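Local coordinates for trichothecene 3-O-acetyltransferase (Gibberella zeae, PDB 3B30), which probably transfers an acetyl group from acetyl-coenzyme A to the 3-hydroxyl of trichothecene toxins, at residues V375-W380 with M412-K417; C290-A295 with Q310-H315; D160-D165 with W380-L385. All blocks are in the same frame, centred on the assembly; numbering follows the deposited sequence. Where two conformers were deposited one is given.

Interaction 1 (V375-W380 with M412-K417). With ETB (Ethyl Coenzyme A), chain B.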
# COMPACT_ATOMS: atom_id res chain seq x y z
N VAL A 375 1.94 1.67 -15.43
CA VAL A 375 1.00 1.40 -14.34
C VAL A 375 1.85 0.98 -13.16
O VAL A 375 2.67 0.09 -13.28
CB VAL A 375 0.02 0.24 -14.67
CG1 VAL A 375 -0.85 -0.07 -13.47
CG2 VAL A 375 -0.85 0.58 -15.88
N MET A 376 1.67 1.65 -12.02
CA MET A 376 2.39 1.30 -10.81
C MET A 376 1.34 0.87 -9.80
O MET A 376 0.76 1.72 -9.12
CB MET A 376 3.20 2.49 -10.28
CG MET A 376 4.17 3.09 -11.33
SD MET A 376 4.88 4.69 -10.86
CE MET A 376 3.44 5.77 -10.90
N LEU A 377 1.12 -0.43 -9.70
CA LEU A 377 0.01 -1.00 -8.92
C LEU A 377 0.51 -1.72 -7.68
O LEU A 377 1.42 -2.54 -7.77
CB LEU A 377 -0.82 -1.99 -9.76
CG LEU A 377 -1.85 -2.89 -9.01
CD1 LEU A 377 -2.96 -2.10 -8.34
CD2 LEU A 377 -2.44 -3.96 -9.91
N SER A 378 -0.12 -1.37 -6.55
CA SER A 378 0.11 -2.05 -5.26
C SER A 378 -1.19 -2.66 -4.73
O SER A 378 -2.12 -1.94 -4.32
CB SER A 378 0.75 -1.10 -4.23
OG SER A 378 1.10 -1.84 -3.06
N SER A 379 -1.26 -3.99 -4.74
CA SER A 379 -2.45 -4.70 -4.26
C SER A 379 -2.41 -4.90 -2.75
O SER A 379 -1.48 -5.52 -2.22
CB SER A 379 -2.56 -6.07 -4.93
OG SER A 379 -3.62 -6.83 -4.38
N TRP A 380 -3.43 -4.40 -2.06
CA TRP A 380 -3.56 -4.71 -0.61
C TRP A 380 -4.63 -5.77 -0.40
O TRP A 380 -5.10 -5.98 0.73
CB TRP A 380 -3.91 -3.43 0.16
CG TRP A 380 -2.86 -2.32 0.04
CD1 TRP A 380 -1.58 -2.45 -0.41
CD2 TRP A 380 -3.02 -0.95 0.40
NE1 TRP A 380 -0.93 -1.24 -0.36
CE2 TRP A 380 -1.78 -0.30 0.14
CE3 TRP A 380 -4.09 -0.19 0.90
CZ2 TRP A 380 -1.58 1.06 0.37
CZ3 TRP A 380 -3.88 1.18 1.14
CH2 TRP A 380 -2.65 1.78 0.88
N MET A 412 -1.74 3.21 -8.49
CA MET A 412 -2.98 2.47 -8.31
C MET A 412 -2.91 1.52 -7.11
O MET A 412 -1.83 1.09 -6.76
CB MET A 412 -3.32 1.67 -9.56
CG MET A 412 -3.48 2.50 -10.82
SD MET A 412 -3.92 1.44 -12.22
CE MET A 412 -3.77 2.65 -13.54
N TYR A 413 -4.05 1.29 -6.45
CA TYR A 413 -4.12 0.31 -5.33
C TYR A 413 -5.31 -0.63 -5.50
O TYR A 413 -6.34 -0.21 -6.05
CB TYR A 413 -4.28 1.02 -3.98
CG TYR A 413 -3.14 1.96 -3.65
CD1 TYR A 413 -3.25 3.33 -3.88
CD2 TYR A 413 -1.94 1.46 -3.15
CE1 TYR A 413 -2.17 4.18 -3.59
CE2 TYR A 413 -0.86 2.30 -2.88
CZ TYR A 413 -0.99 3.65 -3.09
OH TYR A 413 0.11 4.44 -2.79
N PHE A 414 -5.19 -1.86 -4.99
CA PHE A 414 -6.39 -2.65 -4.64
C PHE A 414 -6.57 -2.56 -3.13
O PHE A 414 -5.61 -2.71 -2.36
CB PHE A 414 -6.28 -4.13 -5.01
CG PHE A 414 -6.11 -4.39 -6.50
CD1 PHE A 414 -6.47 -3.43 -7.44
CD2 PHE A 414 -5.61 -5.62 -6.94
CE1 PHE A 414 -6.28 -3.68 -8.82
CE2 PHE A 414 -5.42 -5.87 -8.31
CZ PHE A 414 -5.76 -4.90 -9.23
N MET A 415 -7.81 -2.33 -2.71
CA MET A 415 -8.11 -2.35 -1.28
C MET A 415 -8.08 -3.78 -0.75
O MET A 415 -8.14 -4.73 -1.56
CB MET A 415 -9.46 -1.72 -1.04
CG MET A 415 -9.56 -0.23 -1.49
SD MET A 415 -8.36 0.85 -0.66
CE MET A 415 -7.12 1.17 -1.93
N PRO A 416 -7.98 -3.95 0.58
CA PRO A 416 -8.25 -5.26 1.16
C PRO A 416 -9.58 -5.75 0.58
O PRO A 416 -10.58 -4.99 0.51
CB PRO A 416 -8.35 -4.96 2.67
CG PRO A 416 -7.45 -3.78 2.86
CD PRO A 416 -7.64 -2.94 1.61
N LYS A 417 -9.56 -6.98 0.11
CA LYS A 417 -10.70 -7.59 -0.56
C LYS A 417 -11.81 -7.74 0.46
O LYS A 417 -11.56 -8.23 1.57
CB LYS A 417 -10.31 -8.99 -1.06
CG LYS A 417 -11.42 -9.76 -1.77
CD LYS A 417 -10.96 -11.18 -2.19
CE LYS A 417 -10.94 -12.16 -1.00
NZ LYS A 417 -12.33 -12.32 -0.46
N1A ETB B . -4.14 -24.28 -9.73
C2A ETB B . -4.91 -23.19 -9.94
N3A ETB B . -4.76 -22.07 -9.22
C4A ETB B . -3.82 -21.99 -8.30
C5A ETB B . -3.03 -23.07 -8.05
C6A ETB B . -3.20 -24.25 -8.77
N6A ETB B . -2.56 -25.36 -8.48
N7A ETB B . -2.24 -22.73 -7.07
C8A ETB B . -2.49 -21.49 -6.69
N9A ETB B . -3.49 -21.02 -7.44
C1B ETB B . -4.17 -19.75 -7.34
C2B ETB B . -5.00 -19.64 -6.09
O2B ETB B . -6.14 -20.38 -6.14
C3B ETB B . -5.17 -18.15 -5.97
O3B ETB B . -6.16 -17.79 -6.83
P3B ETB B . -7.37 -16.96 -6.47
O7A ETB B . -8.15 -17.89 -5.86
O8A ETB B . -7.06 -15.98 -5.53
O9A ETB B . -7.92 -16.46 -7.68
C4B ETB B . -3.89 -17.68 -6.56
O4B ETB B . -3.28 -18.71 -7.23
C5B ETB B . -3.01 -17.17 -5.45
O5B ETB B . -1.81 -16.72 -5.92
P1A ETB B . -0.92 -15.72 -5.15
O1A ETB B . 0.17 -15.54 -6.08
O2A ETB B . -0.51 -16.26 -3.87
O3A ETB B . -1.71 -14.45 -4.76
P2A ETB B . -2.37 -13.37 -5.63
O4A ETB B . -3.60 -13.20 -5.01
O5A ETB B . -2.34 -13.75 -6.96
O6A ETB B . -1.51 -12.11 -5.45
CBP ETB B . 0.40 -10.76 -5.22
CCP ETB B . -0.20 -12.01 -5.86
CDP ETB B . 1.72 -10.54 -5.87
CEP ETB B . -0.38 -9.48 -5.36
CAP ETB B . 0.50 -11.01 -3.72
OAP ETB B . 1.14 -12.18 -3.45
C9P ETB B . 1.12 -9.84 -3.03
O9P ETB B . 2.45 -9.90 -2.92
N8P ETB B . 0.36 -8.84 -2.65
C7P ETB B . 0.76 -7.74 -1.84
C6P ETB B . 1.51 -6.62 -2.54
C5P ETB B . 1.94 -5.55 -1.56
O5P ETB B . 2.55 -5.77 -0.49
N4P ETB B . 1.59 -4.36 -1.91
C3P ETB B . 2.39 -3.21 -1.64

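Interaction 2 (C290-A295 with Q310-H315). With ETB (Ethyl Coenzyme A), chain B.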
# COMPACT_ATOMS: atom_id res chain seq x y z
N CYS A 290 4.44 -2.04 -13.29
CA CYS A 290 5.23 -2.27 -12.10
C CYS A 290 4.29 -2.80 -11.03
O CYS A 290 3.34 -2.13 -10.63
CB CYS A 290 5.87 -0.97 -11.61
SG CYS A 290 6.87 -0.12 -12.86
N ARG A 291 4.53 -4.02 -10.59
CA ARG A 291 3.59 -4.64 -9.65
C ARG A 291 4.24 -4.91 -8.28
O ARG A 291 5.27 -5.59 -8.21
CB ARG A 291 3.10 -5.94 -10.25
CG ARG A 291 1.90 -6.51 -9.50
CD ARG A 291 1.69 -7.98 -9.92
NE ARG A 291 0.39 -8.51 -9.52
CZ ARG A 291 -0.04 -9.73 -9.83
NH1 ARG A 291 0.73 -10.53 -10.54
NH2 ARG A 291 -1.25 -10.14 -9.46
N ALA A 292 3.63 -4.40 -7.21
CA ALA A 292 4.14 -4.63 -5.86
C ALA A 292 3.91 -6.09 -5.45
O ALA A 292 2.82 -6.68 -5.69
CB ALA A 292 3.51 -3.70 -4.84
N VAL A 293 4.95 -6.66 -4.88
CA VAL A 293 4.92 -8.04 -4.41
C VAL A 293 5.47 -8.11 -2.97
O VAL A 293 6.55 -7.60 -2.69
CB VAL A 293 5.74 -8.98 -5.34
CG1 VAL A 293 5.61 -10.44 -4.90
CG2 VAL A 293 5.20 -8.90 -6.77
N ASP A 294 4.71 -8.76 -2.09
CA ASP A 294 5.21 -9.15 -0.76
C ASP A 294 6.30 -10.20 -0.92
O ASP A 294 6.07 -11.25 -1.52
CB ASP A 294 4.02 -9.73 0.06
CG ASP A 294 4.42 -10.18 1.47
OD1 ASP A 294 5.56 -9.90 1.92
OD2 ASP A 294 3.55 -10.78 2.15
N ALA A 295 7.50 -9.89 -0.43
CA ALA A 295 8.64 -10.78 -0.51
C ALA A 295 8.79 -11.73 0.67
O ALA A 295 9.71 -12.55 0.68
CB ALA A 295 9.96 -9.99 -0.73
N GLN A 310 9.39 -6.14 0.57
CA GLN A 310 8.55 -5.99 -0.62
C GLN A 310 9.48 -5.77 -1.80
O GLN A 310 10.63 -5.33 -1.63
CB GLN A 310 7.67 -4.73 -0.45
CG GLN A 310 6.54 -4.58 -1.45
CD GLN A 310 6.32 -3.15 -1.83
OE1 GLN A 310 6.30 -2.81 -3.01
NE2 GLN A 310 6.19 -2.27 -0.82
N ASN A 311 9.00 -6.06 -3.00
CA ASN A 311 9.73 -5.71 -4.20
C ASN A 311 8.67 -5.43 -5.25
O ASN A 311 7.49 -5.31 -4.92
CB ASN A 311 10.66 -6.85 -4.59
CG ASN A 311 11.83 -6.42 -5.50
OD1 ASN A 311 11.79 -5.37 -6.17
ND2 ASN A 311 12.87 -7.25 -5.52
N MET A 312 9.07 -5.30 -6.50
CA MET A 312 8.13 -5.19 -7.60
C MET A 312 8.52 -6.22 -8.68
O MET A 312 9.66 -6.72 -8.70
CB MET A 312 8.14 -3.77 -8.18
CG MET A 312 7.68 -2.70 -7.16
SD MET A 312 6.91 -1.30 -7.93
CE MET A 312 5.19 -1.65 -7.72
N THR A 313 7.56 -6.56 -9.54
CA THR A 313 7.86 -7.25 -10.80
C THR A 313 7.60 -6.24 -11.92
O THR A 313 6.75 -5.36 -11.78
CB THR A 313 7.04 -8.58 -11.01
OG1 THR A 313 5.64 -8.28 -11.02
CG2 THR A 313 7.34 -9.62 -9.90
N TYR A 314 8.35 -6.35 -13.01
CA TYR A 314 8.34 -5.37 -14.10
C TYR A 314 8.02 -6.11 -15.39
O TYR A 314 8.55 -7.20 -15.63
CB TYR A 314 9.73 -4.68 -14.26
CG TYR A 314 10.11 -3.96 -13.00
CD1 TYR A 314 10.95 -4.56 -12.05
CD2 TYR A 314 9.58 -2.69 -12.72
CE1 TYR A 314 11.26 -3.90 -10.83
CE2 TYR A 314 9.91 -2.02 -11.50
CZ TYR A 314 10.72 -2.66 -10.57
OH TYR A 314 11.04 -2.02 -9.39
N HIS A 315 7.19 -5.48 -16.21
CA HIS A 315 6.59 -6.09 -17.39
C HIS A 315 6.58 -5.04 -18.48
O HIS A 315 5.90 -4.02 -18.35
CB HIS A 315 5.17 -6.57 -17.07
CG HIS A 315 5.12 -7.43 -15.85
ND1 HIS A 315 4.92 -6.91 -14.58
CD2 HIS A 315 5.30 -8.76 -15.69
CE1 HIS A 315 4.96 -7.90 -13.70
NE2 HIS A 315 5.18 -9.03 -14.34
N1A ETB B . -4.14 -24.28 -9.73
C2A ETB B . -4.91 -23.19 -9.94
N3A ETB B . -4.76 -22.07 -9.22
C4A ETB B . -3.82 -21.99 -8.30
C5A ETB B . -3.03 -23.07 -8.05
C6A ETB B . -3.20 -24.25 -8.77
N6A ETB B . -2.56 -25.36 -8.48
N7A ETB B . -2.24 -22.73 -7.07
C8A ETB B . -2.49 -21.49 -6.69
N9A ETB B . -3.49 -21.02 -7.44
C1B ETB B . -4.17 -19.75 -7.34
C2B ETB B . -5.00 -19.64 -6.09
O2B ETB B . -6.14 -20.38 -6.14
C3B ETB B . -5.17 -18.15 -5.97
O3B ETB B . -6.16 -17.79 -6.83
P3B ETB B . -7.37 -16.96 -6.47
O7A ETB B . -8.15 -17.89 -5.86
O8A ETB B . -7.06 -15.98 -5.53
O9A ETB B . -7.92 -16.46 -7.68
C4B ETB B . -3.89 -17.68 -6.56
O4B ETB B . -3.28 -18.71 -7.23
C5B ETB B . -3.01 -17.17 -5.45
O5B ETB B . -1.81 -16.72 -5.92
P1A ETB B . -0.92 -15.72 -5.15
O1A ETB B . 0.17 -15.54 -6.08
O2A ETB B . -0.51 -16.26 -3.87
O3A ETB B . -1.71 -14.45 -4.76
P2A ETB B . -2.37 -13.37 -5.63
O4A ETB B . -3.60 -13.20 -5.01
O5A ETB B . -2.34 -13.75 -6.96
O6A ETB B . -1.51 -12.11 -5.45
CBP ETB B . 0.40 -10.76 -5.22
CCP ETB B . -0.20 -12.01 -5.86
CDP ETB B . 1.72 -10.54 -5.87
CEP ETB B . -0.38 -9.48 -5.36
CAP ETB B . 0.50 -11.01 -3.72
OAP ETB B . 1.14 -12.18 -3.45
C9P ETB B . 1.12 -9.84 -3.03
O9P ETB B . 2.45 -9.90 -2.92
N8P ETB B . 0.36 -8.84 -2.65
C7P ETB B . 0.76 -7.74 -1.84
C6P ETB B . 1.51 -6.62 -2.54
C5P ETB B . 1.94 -5.55 -1.56
O5P ETB B . 2.55 -5.77 -0.49
N4P ETB B . 1.59 -4.36 -1.91
C3P ETB B . 2.39 -3.21 -1.64
O HOH W 1 3.62 -10.25 -11.14

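Interaction 3 (D160-D165 with W380-L385). With ETB (Ethyl Coenzyme A), chain B.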
# COMPACT_ATOMS: atom_id res chain seq x y z
N ASP A 160 5.80 -2.05 5.28
CA ASP A 160 4.93 -2.10 4.08
C ASP A 160 3.50 -2.37 4.57
O ASP A 160 3.25 -2.44 5.80
CB ASP A 160 5.42 -3.14 3.02
CG ASP A 160 5.61 -4.55 3.60
OD1 ASP A 160 4.91 -4.88 4.58
OD2 ASP A 160 6.46 -5.30 3.13
N MET A 161 2.55 -2.55 3.65
CA MET A 161 1.19 -2.70 4.09
C MET A 161 0.93 -4.07 4.75
O MET A 161 0.06 -4.19 5.61
CB MET A 161 0.20 -2.39 2.97
CG MET A 161 -1.26 -2.54 3.39
SD MET A 161 -1.78 -1.61 4.88
CE MET A 161 -2.36 -0.07 4.19
N VAL A 162 1.68 -5.08 4.34
CA VAL A 162 1.56 -6.40 5.01
C VAL A 162 2.05 -6.26 6.47
O VAL A 162 1.40 -6.77 7.41
CB VAL A 162 2.30 -7.51 4.23
CG1 VAL A 162 2.49 -8.80 5.11
CG2 VAL A 162 1.50 -7.83 2.92
N GLY A 163 3.19 -5.57 6.64
CA GLY A 163 3.71 -5.29 8.00
C GLY A 163 2.76 -4.41 8.81
O GLY A 163 2.52 -4.67 9.99
N GLN A 164 2.21 -3.36 8.17
CA GLN A 164 1.21 -2.49 8.83
C GLN A 164 -0.05 -3.28 9.26
O GLN A 164 -0.59 -3.08 10.35
CB GLN A 164 0.82 -1.36 7.87
CG GLN A 164 -0.10 -0.29 8.47
CD GLN A 164 -0.04 0.98 7.66
OE1 GLN A 164 0.98 1.24 7.01
NE2 GLN A 164 -1.11 1.80 7.71
N ASP A 165 -0.51 -4.20 8.41
CA ASP A 165 -1.64 -5.06 8.77
C ASP A 165 -1.31 -5.89 10.02
O ASP A 165 -2.15 -6.04 10.92
CB ASP A 165 -1.97 -6.00 7.59
CG ASP A 165 -3.21 -6.89 7.86
OD1 ASP A 165 -4.17 -6.44 8.50
OD2 ASP A 165 -3.23 -8.05 7.36
N TRP A 380 -3.43 -4.40 -2.06
CA TRP A 380 -3.56 -4.71 -0.61
C TRP A 380 -4.63 -5.77 -0.40
O TRP A 380 -5.10 -5.98 0.73
CB TRP A 380 -3.91 -3.43 0.16
CG TRP A 380 -2.86 -2.32 0.04
CD1 TRP A 380 -1.58 -2.45 -0.41
CD2 TRP A 380 -3.02 -0.95 0.40
NE1 TRP A 380 -0.93 -1.24 -0.36
CE2 TRP A 380 -1.78 -0.30 0.14
CE3 TRP A 380 -4.09 -0.19 0.90
CZ2 TRP A 380 -1.58 1.06 0.37
CZ3 TRP A 380 -3.88 1.18 1.14
CH2 TRP A 380 -2.65 1.78 0.88
N ALA A 381 -5.03 -6.44 -1.49
CA ALA A 381 -6.23 -7.29 -1.49
C ALA A 381 -6.17 -8.36 -0.40
O ALA A 381 -7.19 -8.64 0.23
CB ALA A 381 -6.46 -7.94 -2.87
N LYS A 382 -4.98 -8.94 -0.19
CA LYS A 382 -4.79 -10.09 0.73
C LYS A 382 -4.64 -9.75 2.23
O LYS A 382 -4.55 -10.65 3.07
CB LYS A 382 -3.58 -10.93 0.32
CG LYS A 382 -2.22 -10.23 0.58
CD LYS A 382 -1.07 -11.08 0.05
CE LYS A 382 0.28 -10.53 0.46
NZ LYS A 382 1.10 -11.57 1.12
N VAL A 383 -4.59 -8.46 2.57
CA VAL A 383 -4.43 -8.11 3.98
C VAL A 383 -5.75 -8.27 4.76
O VAL A 383 -6.82 -8.29 4.16
CB VAL A 383 -3.71 -6.75 4.24
CG1 VAL A 383 -2.37 -6.68 3.47
CG2 VAL A 383 -4.60 -5.52 3.94
N GLY A 384 -5.66 -8.35 6.09
CA GLY A 384 -6.77 -8.86 6.91
C GLY A 384 -7.66 -7.86 7.60
O GLY A 384 -8.45 -8.24 8.46
N LEU A 385 -7.60 -6.60 7.17
CA LEU A 385 -8.25 -5.48 7.90
C LEU A 385 -9.75 -5.57 8.08
O LEU A 385 -10.29 -5.03 9.07
CB LEU A 385 -7.86 -4.11 7.31
CG LEU A 385 -6.38 -3.72 7.48
CD1 LEU A 385 -5.93 -2.83 6.36
CD2 LEU A 385 -6.17 -3.03 8.86
N1A ETB B . -4.14 -24.28 -9.73
C2A ETB B . -4.91 -23.19 -9.94
N3A ETB B . -4.76 -22.07 -9.22
C4A ETB B . -3.82 -21.99 -8.30
C5A ETB B . -3.03 -23.07 -8.05
C6A ETB B . -3.20 -24.25 -8.77
N6A ETB B . -2.56 -25.36 -8.48
N7A ETB B . -2.24 -22.73 -7.07
C8A ETB B . -2.49 -21.49 -6.69
N9A ETB B . -3.49 -21.02 -7.44
C1B ETB B . -4.17 -19.75 -7.34
C2B ETB B . -5.00 -19.64 -6.09
O2B ETB B . -6.14 -20.38 -6.14
C3B ETB B . -5.17 -18.15 -5.97
O3B ETB B . -6.16 -17.79 -6.83
P3B ETB B . -7.37 -16.96 -6.47
O7A ETB B . -8.15 -17.89 -5.86
O8A ETB B . -7.06 -15.98 -5.53
O9A ETB B . -7.92 -16.46 -7.68
C4B ETB B . -3.89 -17.68 -6.56
O4B ETB B . -3.28 -18.71 -7.23
C5B ETB B . -3.01 -17.17 -5.45
O5B ETB B . -1.81 -16.72 -5.92
P1A ETB B . -0.92 -15.72 -5.15
O1A ETB B . 0.17 -15.54 -6.08
O2A ETB B . -0.51 -16.26 -3.87
O3A ETB B . -1.71 -14.45 -4.76
P2A ETB B . -2.37 -13.37 -5.63
O4A ETB B . -3.60 -13.20 -5.01
O5A ETB B . -2.34 -13.75 -6.96
O6A ETB B . -1.51 -12.11 -5.45
CBP ETB B . 0.40 -10.76 -5.22
CCP ETB B . -0.20 -12.01 -5.86
CDP ETB B . 1.72 -10.54 -5.87
CEP ETB B . -0.38 -9.48 -5.36
CAP ETB B . 0.50 -11.01 -3.72
OAP ETB B . 1.14 -12.18 -3.45
C9P ETB B . 1.12 -9.84 -3.03
O9P ETB B . 2.45 -9.90 -2.92
N8P ETB B . 0.36 -8.84 -2.65
C7P ETB B . 0.76 -7.74 -1.84
C6P ETB B . 1.51 -6.62 -2.54
C5P ETB B . 1.94 -5.55 -1.56
O5P ETB B . 2.55 -5.77 -0.49
N4P ETB B . 1.59 -4.36 -1.91
C3P ETB B . 2.39 -3.21 -1.64

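Interaction 1 (V375-W380 with M412-K417)
Trp380 N gives its hydrogen to Phe414 O at 2.8 Å, just where strand 375-379 runs out. Three more backbone bonds continue the ladder: Phe414 N to Ser378 O, Met412 N to Met376 O, and Ser378 N to Met412 O, this last close to straight at 170°. Ser378 O has a second visitor, Tyr413 CA, whose C-H points at it from 3.2 Å. The two strands run parallel, their axes 4.6 Å apart and turned by 21°, inside a seven-stranded mixed sheet. Strand 375-379 lies between 286-294 and 411-414, consistent with the C-terminal-half sheet of the CoA-dependent acyltransferase fold.

On the face carrying Leu377, Ser379, Met412 and Phe414, apolar groups interlock under helix 261-277, which contributes Ser266 and Ile269. Leu377 has CG anti to the backbone N, and both methyls lie against the same face of the Phe414 ring: CD1 over it, 4.0 Å from the centroid, and CD2 farther out toward the rim, close to Phe414 CZ. Toward the start of the strand, Val375 CG1 meets Met412 SD at 3.6 Å, crossing the extended methionine chain at a slant. Ser379 OG rests beside Phe414 CD2, but its polar business is with Asp262 and with the N-H of Ala381.

The other face carries Ser378 and Tyr413, and the Trp380 indole, just past the strand end, comes against the tyrosine. Trp380 CZ2 lies 3.6 Å from Tyr413 CE2, and the rings meet obliquely, planes 42° apart. Beyond the strand end, Pro416 CD packs on Trp380 CB. The pantetheine arm of ethyl coenzyme A passes close by: its N4P lies at the edge of the indole and makes a weak hydrogen bond to Ser379 O, 3.3 Å long.

Interaction 2 (C290-A295 with Q310-H315)
Arg291 and Thr313 bond through N and O in both directions, Arg291 N to Thr313 O at 2.9 Å and Thr313 N to Arg291 O slightly shorter. Val293 and Asn311 repeat the pattern two residues along, except that Val293 N comes from above the carbonyl plane of Asn311, whereas the other three donors lie in the planes of their acceptors. The intervening pairs, such as Ala292 with Met312, are non-hydrogen-bonded, and Met312 CA instead directs its C-H at Arg291 O.

Among the side chains, Met312 reaches across to Cys290 and Ala292. Its bend at chi3 (99°) swings CE back over the neighbouring backbone, only 3.2 Å from Ala292 N, with SD against Cys290 CB. Cys290 SG approaches Tyr314 at the ring edge, 3.7 Å from CD2, a sulfur-aromatic contact near the ring plane. On the opposite face Val293 CG2 touches Thr313 CG2 at 3.9 Å, both beneath Met343 of helix 340-356.

Polar ends are served by water and by charged residues outside the two strands. The Arg291 and Thr313 side chains run alongside each other in one direction, and one water bridges Arg291 NH1 and Thr313 OG1. The guanidinium, carried out on a fully extended chain, forms salt bridges with Asp262 and Asp263, which would probably hold it in position while CCP of the ligand lies over one of its faces. Asp294 has its carboxylate paired with Lys382 and Arg296.

The ligand is held here through backbone: Asp294 N gives its hydrogen to O9P of ethyl coenzyme A at 2.7 Å. An antiparallel pair at the edge of the seven-stranded mixed sheet, its inner strand 286-294 running beside the pantetheine arm, thus forms one wall of the coenzyme A site.

Interaction 3 (D160-D165 with W380-L385)
Met161 leaves the helix with CG anti to its N (chi1 180°) and then bends at chi2 (54°) and again at chi3, and these two turns lay CB, CG and CE along one face of the Trp380 indole. CE stands 3.6 Å from the centroid of the six-membered ring, 11° off the normal; SD hangs above the same face, farther off, in a Met-aromatic contact. Since Tyr413 covers the opposite face, the indole is sandwiched, with Thr21 and Ile23 of strand 20-28 also touching it.

Asp165, one turn on, accepts from Gly384 N: OD2 is 2.8 Å away and is met from above the carboxylate plane. Arg169 and the Tyr388 hydroxyl also hold this buried carboxylate, and Val383 CB packs against OD2 at 3.4 Å. Val162 CG2 touches both Val383 CG1 and Lys382 CE, while the lysine amine pairs with Asp294 and its CE lies 3.5 Å from N8P of ethyl coenzyme A.

Segment 380-385 starts as a type I turn, and the helix is N-capped by Asp160, whose OD1 takes Gly163 N at 2.8 Å. Asp160 ends an HXXXD sequence, and its salt bridge to Arg296 is consistent with the motif's structural role in BAHD-like acyltransferases.

Interactions 1 and 2 belong to one seven-stranded sheet, their centres about 11 Å apart, and strand 375-379 joins them by pairing with 286-294. Interaction 3 also lies about 11 Å from interaction 1, centre to centre, sharing Trp380 with it, and about 15 Å, again between centres, from interaction 2, to which a salt bridge ties it. Along the chain, 160-165 comes first, then both segments of interaction 2, then 375-385, and last 412-417. Interaction 3 therefore brings a helix of the N-terminal family region against the loop leaving the sheet, and all three contacts border the bound coenzyme A analogue, between the two halves of the fold.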